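Local coordinates for protein short-chain dehydrogenase/reductase SDR (Paraburkholderia phymatum, PDB 5VA8) that binds NADP and probably catalyses NADP-dependent oxidation or reduction of a substrate not yet identified, as a member of the short-chain dehydrogenase/reductase family, at residues G26-E38 against P233-S245. Numbering follows the deposited sequence.
With NAP (NADP nicotinamide-adenine-dinucleotide phosphate), chain E.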
loop_
_atom_site.group_PDB
_atom_site.type_symbol
_atom_site.label_atom_id
_atom_site.label_comp_id
_atom_site.label_asym_id
_atom_site.label_seq_id
_atom_site.Cartn_x
_atom_site.Cartn_y
_atom_site.Cartn_z
ATOM N N GLY A 26 -6.928 -28.542 6.656
ATOM C CA GLY A 26 -6.586 -27.133 6.854
ATOM C C GLY A 26 -7.404 -26.174 6.008
ATOM O O GLY A 26 -8.596 -26.380 5.746
ATOM N N LEU A 27 -6.740 -25.096 5.574
ATOM C CA LEU A 27 -7.422 -24.044 4.822
ATOM C C LEU A 27 -7.973 -24.563 3.503
ATOM O O LEU A 27 -9.076 -24.181 3.092
ATOM C CB LEU A 27 -6.477 -22.880 4.560
ATOM C CG LEU A 27 -5.900 -22.236 5.813
ATOM C CD1 LEU A 27 -4.992 -21.095 5.420
ATOM C CD2 LEU A 27 -7.023 -21.751 6.725
ATOM N N GLY A 28 -7.208 -25.409 2.810
ATOM C CA GLY A 28 -7.706 -25.961 1.562
ATOM C C GLY A 28 -8.961 -26.787 1.775
ATOM O O GLY A 28 -9.935 -26.658 1.029
ATOM N N ARG A 29 -8.957 -27.649 2.804
ATOM C CA ARG A 29 -10.174 -28.381 3.140
ATOM C C ARG A 29 -11.323 -27.423 3.443
ATOM O O ARG A 29 -12.455 -27.629 2.986
ATOM C CB ARG A 29 -9.937 -29.316 4.329
ATOM C CG ARG A 29 -11.214 -30.049 4.736
ATOM C CD ARG A 29 -11.031 -31.074 5.857
ATOM N NE ARG A 29 -12.336 -31.633 6.223
ATOM C CZ ARG A 29 -12.527 -32.611 7.109
ATOM N NH1 ARG A 29 -11.499 -33.157 7.744
ATOM N NH2 ARG A 29 -13.757 -33.042 7.361
ATOM N N GLY A 30 -11.045 -26.363 4.199
ATOM C CA GLY A 30 -12.090 -25.399 4.505
ATOM C C GLY A 30 -12.702 -24.784 3.257
ATOM O O GLY A 30 -13.915 -24.564 3.200
ATOM N N CYS A 31 -11.873 -24.495 2.248
ATOM C CA CYS A 31 -12.401 -23.979 0.987
ATOM C C CYS A 31 -13.239 -25.029 0.268
ATOM O O CYS A 31 -14.323 -24.722 -0.249
ATOM C CB CYS A 31 -11.266 -23.503 0.078
ATOM S SG CYS A 31 -10.374 -22.070 0.718
ATOM N N ALA A 32 -12.750 -26.271 0.217
ATOM C CA ALA A 32 -13.501 -27.328 -0.450
ATOM C C ALA A 32 -14.853 -27.547 0.208
ATOM O O ALA A 32 -15.866 -27.696 -0.484
ATOM C CB ALA A 32 -12.695 -28.628 -0.450
ATOM N N GLU A 33 -14.891 -27.581 1.544
ATOM C CA GLU A 33 -16.155 -27.799 2.242
ATOM C C GLU A 33 -17.127 -26.653 1.988
ATOM O O GLU A 33 -18.331 -26.881 1.824
ATOM C CB GLU A 33 -15.916 -27.965 3.746
ATOM C CG GLU A 33 -15.042 -29.179 4.068
ATOM C CD GLU A 33 -15.240 -29.725 5.466
ATOM O OE1 GLU A 33 -16.369 -30.168 5.769
ATOM O OE2 GLU A 33 -14.267 -29.720 6.259
ATOM N N ALA A 34 -16.626 -25.417 1.969
ATOM C CA ALA A 34 -17.517 -24.274 1.788
ATOM C C ALA A 34 -18.072 -24.228 0.372
ATOM O O ALA A 34 -19.256 -23.928 0.179
ATOM C CB ALA A 34 -16.784 -22.976 2.124
ATOM N N LEU A 35 -17.242 -24.543 -0.629
ATOM C CA LEU A 35 -17.736 -24.600 -2.005
ATOM C C LEU A 35 -18.742 -25.732 -2.174
ATOM O O LEU A 35 -19.815 -25.540 -2.762
ATOM C CB LEU A 35 -16.566 -24.751 -2.986
ATOM C CG LEU A 35 -15.633 -23.539 -3.070
ATOM C CD1 LEU A 35 -14.347 -23.888 -3.824
ATOM C CD2 LEU A 35 -16.344 -22.355 -3.732
ATOM N N ALA A 36 -18.429 -26.918 -1.644
ATOM C CA ALA A 36 -19.371 -28.034 -1.729
ATOM C C ALA A 36 -20.700 -27.694 -1.063
ATOM O O ALA A 36 -21.766 -28.096 -1.550
ATOM C CB ALA A 36 -18.759 -29.286 -1.097
ATOM N N ALA A 37 -20.657 -26.959 0.059
ATOM C CA ALA A 37 -21.880 -26.573 0.755
ATOM C C ALA A 37 -22.775 -25.692 -0.103
ATOM O O ALA A 37 -23.989 -25.642 0.127
ATOM C CB ALA A 37 -21.540 -25.840 2.057
ATOM N N GLU A 38 -22.204 -24.991 -1.076
ATOM C CA GLU A 38 -22.982 -24.193 -2.011
ATOM C C GLU A 38 -23.254 -24.942 -3.312
ATOM O O GLU A 38 -23.651 -24.326 -4.307
ATOM C CB GLU A 38 -22.272 -22.866 -2.282
ATOM C CG GLU A 38 -21.891 -22.082 -1.015
ATOM C CD GLU A 38 -23.059 -21.834 -0.062
ATOM O OE1 GLU A 38 -24.222 -21.733 -0.516
ATOM O OE2 GLU A 38 -22.812 -21.751 1.162
ATOM N N PRO A 233 -10.469 -22.584 9.823
ATOM C CA PRO A 233 -10.584 -22.953 8.406
ATOM C C PRO A 233 -11.981 -22.754 7.857
ATOM O O PRO A 233 -12.123 -22.428 6.673
ATOM C CB PRO A 233 -10.166 -24.432 8.388
ATOM C CG PRO A 233 -9.280 -24.574 9.563
ATOM C CD PRO A 233 -9.851 -23.654 10.623
ATOM N N ASP A 234 -13.019 -22.921 8.683
ATOM C CA ASP A 234 -14.386 -22.720 8.204
ATOM C C ASP A 234 -14.601 -21.295 7.703
ATOM O O ASP A 234 -15.083 -21.088 6.584
ATOM C CB ASP A 234 -15.387 -23.064 9.312
ATOM C CG ASP A 234 -16.836 -22.988 8.841
ATOM O OD1 ASP A 234 -17.368 -21.869 8.682
ATOM O OD2 ASP A 234 -17.447 -24.057 8.625
ATOM N N GLU A 235 -14.262 -20.291 8.522
ATOM C CA GLU A 235 -14.506 -18.916 8.085
ATOM C C GLU A 235 -13.620 -18.539 6.904
ATOM O O GLU A 235 -14.041 -17.751 6.053
ATOM C CB GLU A 235 -14.325 -17.932 9.250
ATOM C CG GLU A 235 -12.874 -17.659 9.658
ATOM C CD GLU A 235 -12.761 -16.955 11.000
ATOM O OE1 GLU A 235 -13.627 -16.099 11.317
ATOM O OE2 GLU A 235 -11.805 -17.261 11.740
ATOM N N PHE A 236 -12.408 -19.100 6.821
ATOM C CA PHE A 236 -11.565 -18.878 5.649
ATOM C C PHE A 236 -12.248 -19.402 4.390
ATOM O O PHE A 236 -12.314 -18.710 3.366
ATOM C CB PHE A 236 -10.208 -19.560 5.846
ATOM C CG PHE A 236 -9.195 -19.207 4.793
ATOM C CD1 PHE A 236 -8.461 -18.027 4.880
ATOM C CD2 PHE A 236 -8.989 -20.045 3.703
ATOM C CE1 PHE A 236 -7.525 -17.699 3.903
ATOM C CE2 PHE A 236 -8.058 -19.719 2.722
ATOM C CZ PHE A 236 -7.330 -18.546 2.820
ATOM N N GLY A 237 -12.784 -20.624 4.467
ATOM C CA GLY A 237 -13.494 -21.190 3.330
ATOM C C GLY A 237 -14.717 -20.385 2.930
ATOM O O GLY A 237 -15.035 -20.279 1.743
ATOM N N ARG A 238 -15.433 -19.822 3.911
ATOM C CA ARG A 238 -16.602 -19.013 3.577
ATOM C C ARG A 238 -16.206 -17.770 2.790
ATOM O O ARG A 238 -16.906 -17.379 1.850
ATOM C CB ARG A 238 -17.363 -18.618 4.845
ATOM C CG ARG A 238 -17.804 -19.778 5.716
ATOM C CD ARG A 238 -18.804 -20.699 5.038
ATOM N NE ARG A 238 -19.328 -21.670 6.000
ATOM C CZ ARG A 238 -20.094 -22.712 5.689
ATOM N NH1 ARG A 238 -20.435 -22.943 4.429
ATOM N NH2 ARG A 238 -20.516 -23.530 6.645
ATOM N N ALA A 239 -15.093 -17.129 3.160
ATOM C CA ALA A 239 -14.624 -15.986 2.378
ATOM C C ALA A 239 -14.241 -16.414 0.967
ATOM O O ALA A 239 -14.543 -15.717 -0.006
ATOM C CB ALA A 239 -13.439 -15.313 3.067
ATOM N N CYS A 240 -13.585 -17.568 0.840
ATOM C CA CYS A 240 -13.283 -18.105 -0.479
ATOM C C CYS A 240 -14.560 -18.311 -1.292
ATOM O O CYS A 240 -14.633 -17.934 -2.467
ATOM C CB CYS A 240 -12.521 -19.419 -0.331
ATOM S SG CYS A 240 -12.042 -20.178 -1.905
ATOM N N ALA A 241 -15.584 -18.900 -0.673
ATOM C CA ALA A 241 -16.830 -19.151 -1.393
ATOM C C ALA A 241 -17.467 -17.847 -1.849
ATOM O O ALA A 241 -17.991 -17.765 -2.965
ATOM C CB ALA A 241 -17.800 -19.955 -0.523
ATOM N N PHE A 242 -17.419 -16.802 -1.012
ATOM C CA PHE A 242 -17.979 -15.530 -1.461
ATOM C C PHE A 242 -17.238 -15.002 -2.690
ATOM O O PHE A 242 -17.870 -14.549 -3.656
ATOM C CB PHE A 242 -17.963 -14.487 -0.347
ATOM C CG PHE A 242 -18.629 -13.211 -0.761
ATOM C CD1 PHE A 242 -20.007 -13.117 -0.740
ATOM C CD2 PHE A 242 -17.891 -12.162 -1.279
ATOM C CE1 PHE A 242 -20.652 -11.953 -1.162
ATOM C CE2 PHE A 242 -18.530 -10.998 -1.710
ATOM C CZ PHE A 242 -19.903 -10.903 -1.650
ATOM N N LEU A 243 -15.901 -15.053 -2.678
ATOM C CA LEU A 243 -15.145 -14.612 -3.849
ATOM C C LEU A 243 -15.507 -15.428 -5.078
ATOM O O LEU A 243 -15.488 -14.908 -6.202
ATOM C CB LEU A 243 -13.639 -14.718 -3.604
ATOM C CG LEU A 243 -13.008 -13.640 -2.723
ATOM C CD1 LEU A 243 -11.562 -14.018 -2.424
ATOM C CD2 LEU A 243 -13.088 -12.266 -3.385
ATOM N N CYS A 244 -15.845 -16.696 -4.886
ATOM C CA CYS A 244 -16.158 -17.552 -6.017
ATOM C C CYS A 244 -17.589 -17.396 -6.503
ATOM O O CYS A 244 -17.954 -18.033 -7.494
ATOM C CB CYS A 244 -15.897 -19.017 -5.651
ATOM S SG CYS A 244 -14.143 -19.407 -5.416
ATOM N N SER A 245 -18.390 -16.558 -5.850
ATOM C CA SER A 245 -19.818 -16.479 -6.111
ATOM C C SER A 245 -20.129 -15.526 -7.263
ATOM O O SER A 245 -19.287 -14.755 -7.736
ATOM C CB SER A 245 -20.564 -16.006 -4.865
ATOM O OG SER A 245 -20.392 -14.603 -4.697
HETATM P PA NAP E . -2.283 -27.905 6.603
HETATM O O1A NAP E . -3.346 -27.905 7.625
HETATM O O2A NAP E . -1.022 -28.667 6.954
HETATM O O5B NAP E . -2.937 -28.492 5.262
HETATM C C5B NAP E . -2.122 -28.609 4.087
HETATM C C4B NAP E . -2.882 -29.456 3.104
HETATM O O4B NAP E . -2.227 -29.373 1.821
HETATM C C3B NAP E . -2.939 -30.947 3.436
HETATM O O3B NAP E . -4.139 -31.502 2.914
HETATM C C2B NAP E . -1.723 -31.481 2.684
HETATM O O2B NAP E . -1.854 -32.912 2.522
HETATM C C1B NAP E . -1.833 -30.663 1.396
HETATM N N9A NAP E . -0.581 -30.510 0.662
HETATM C C8A NAP E . 0.572 -29.930 1.120
HETATM N N7A NAP E . 1.515 -29.825 0.213
HETATM C C5A NAP E . 0.945 -30.387 -0.920
HETATM C C6A NAP E . 1.436 -30.598 -2.224
HETATM N N6A NAP E . 2.664 -30.246 -2.622
HETATM N N1A NAP E . 0.617 -31.198 -3.116
HETATM C C2A NAP E . -0.615 -31.547 -2.721
HETATM N N3A NAP E . -1.186 -31.399 -1.520
HETATM C C4A NAP E . -0.347 -30.814 -0.659
HETATM O O3 NAP E . -1.843 -26.412 6.234
HETATM P PN NAP E . -2.636 -25.021 6.194
HETATM O O1N NAP E . -3.991 -25.239 5.650
HETATM O O2N NAP E . -2.486 -24.381 7.518
HETATM O O5D NAP E . -1.732 -24.231 5.142
HETATM C C5D NAP E . -2.106 -24.132 3.753
HETATM C C4D NAP E . -1.196 -23.095 3.144
HETATM O O4D NAP E . -1.465 -21.816 3.766
HETATM C C3D NAP E . 0.306 -23.342 3.325
HETATM O O3D NAP E . 1.034 -22.884 2.185
HETATM C C2D NAP E . 0.638 -22.477 4.536
HETATM O O2D NAP E . 2.005 -22.089 4.629
HETATM C C1D NAP E . -0.260 -21.282 4.231
HETATM N N1N NAP E . -0.556 -20.430 5.410
HETATM C C2N NAP E . -0.998 -20.986 6.551
HETATM C C3N NAP E . -1.329 -20.184 7.622
HETATM C C7N NAP E . -1.846 -20.678 8.939
HETATM O O7N NAP E . -1.695 -19.966 9.950
HETATM N N7N NAP E . -2.324 -21.918 9.002
HETATM C C4N NAP E . -1.264 -18.802 7.457
HETATM C C5N NAP E . -0.791 -18.266 6.271
HETATM C C6N NAP E . -0.423 -19.099 5.258
HETATM P P2B NAP E . -0.582 -33.835 2.161
HETATM O O1X NAP E . -0.204 -33.504 0.755
HETATM O O2X NAP E . 0.531 -33.506 3.158
HETATM O O3X NAP E . -1.112 -35.271 2.344
HETATM O O HOH W 1 -15.749 -23.937 5.297
HETATM O O HOH W 2 -20.292 -22.025 2.128
#
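Leu27 can be followed outward from helix 26-37 as it wedges between NADP and Phe236 of helix 233-243. Its CB lies 3.9 Å from Phe236 CD2 and also touches the phosphate oxygen O1N, on which CG likewise packs. At the tip the branches divide: CD2 packs on Phe236 CG at 3.9 Å, whereas CD1 reaches O4D and C2N of the nicotinamide riboside and stands over the ring of Phe236. That CH-pi contact is nearly axial, CD1 being 4.3 Å from the centroid and 8° off the normal. With CG anti to its backbone N, Phe236 carries its ring against Leu27 and Cys31, and Phe194 meets that ring edge-to-face.

Further along the pair, the helix axes approach to 7.3 Å, crossing at -54°. Two glycines bring backbone against backbone here: Gly237 CA sits 3.4 Å from Gly30 O in a CA-H...O contact (156° at H), and Gly30 CA faces Pro233 O. Cys31 SG, oblique to the Phe236 ring, packs on Cys240 CB. Farther along, Ala34 CB abuts Gly237 O at 3.2 Å, and one water donates to both Ala34 O and Glu38 OE2.

Leu27 N donates to NADP O1N (2.8 Å), anchoring the pyrophosphate at the N-terminal end of the helix, the dinucleotide-binding arrangement of the Rossmann fold in short-chain dehydrogenases/reductases.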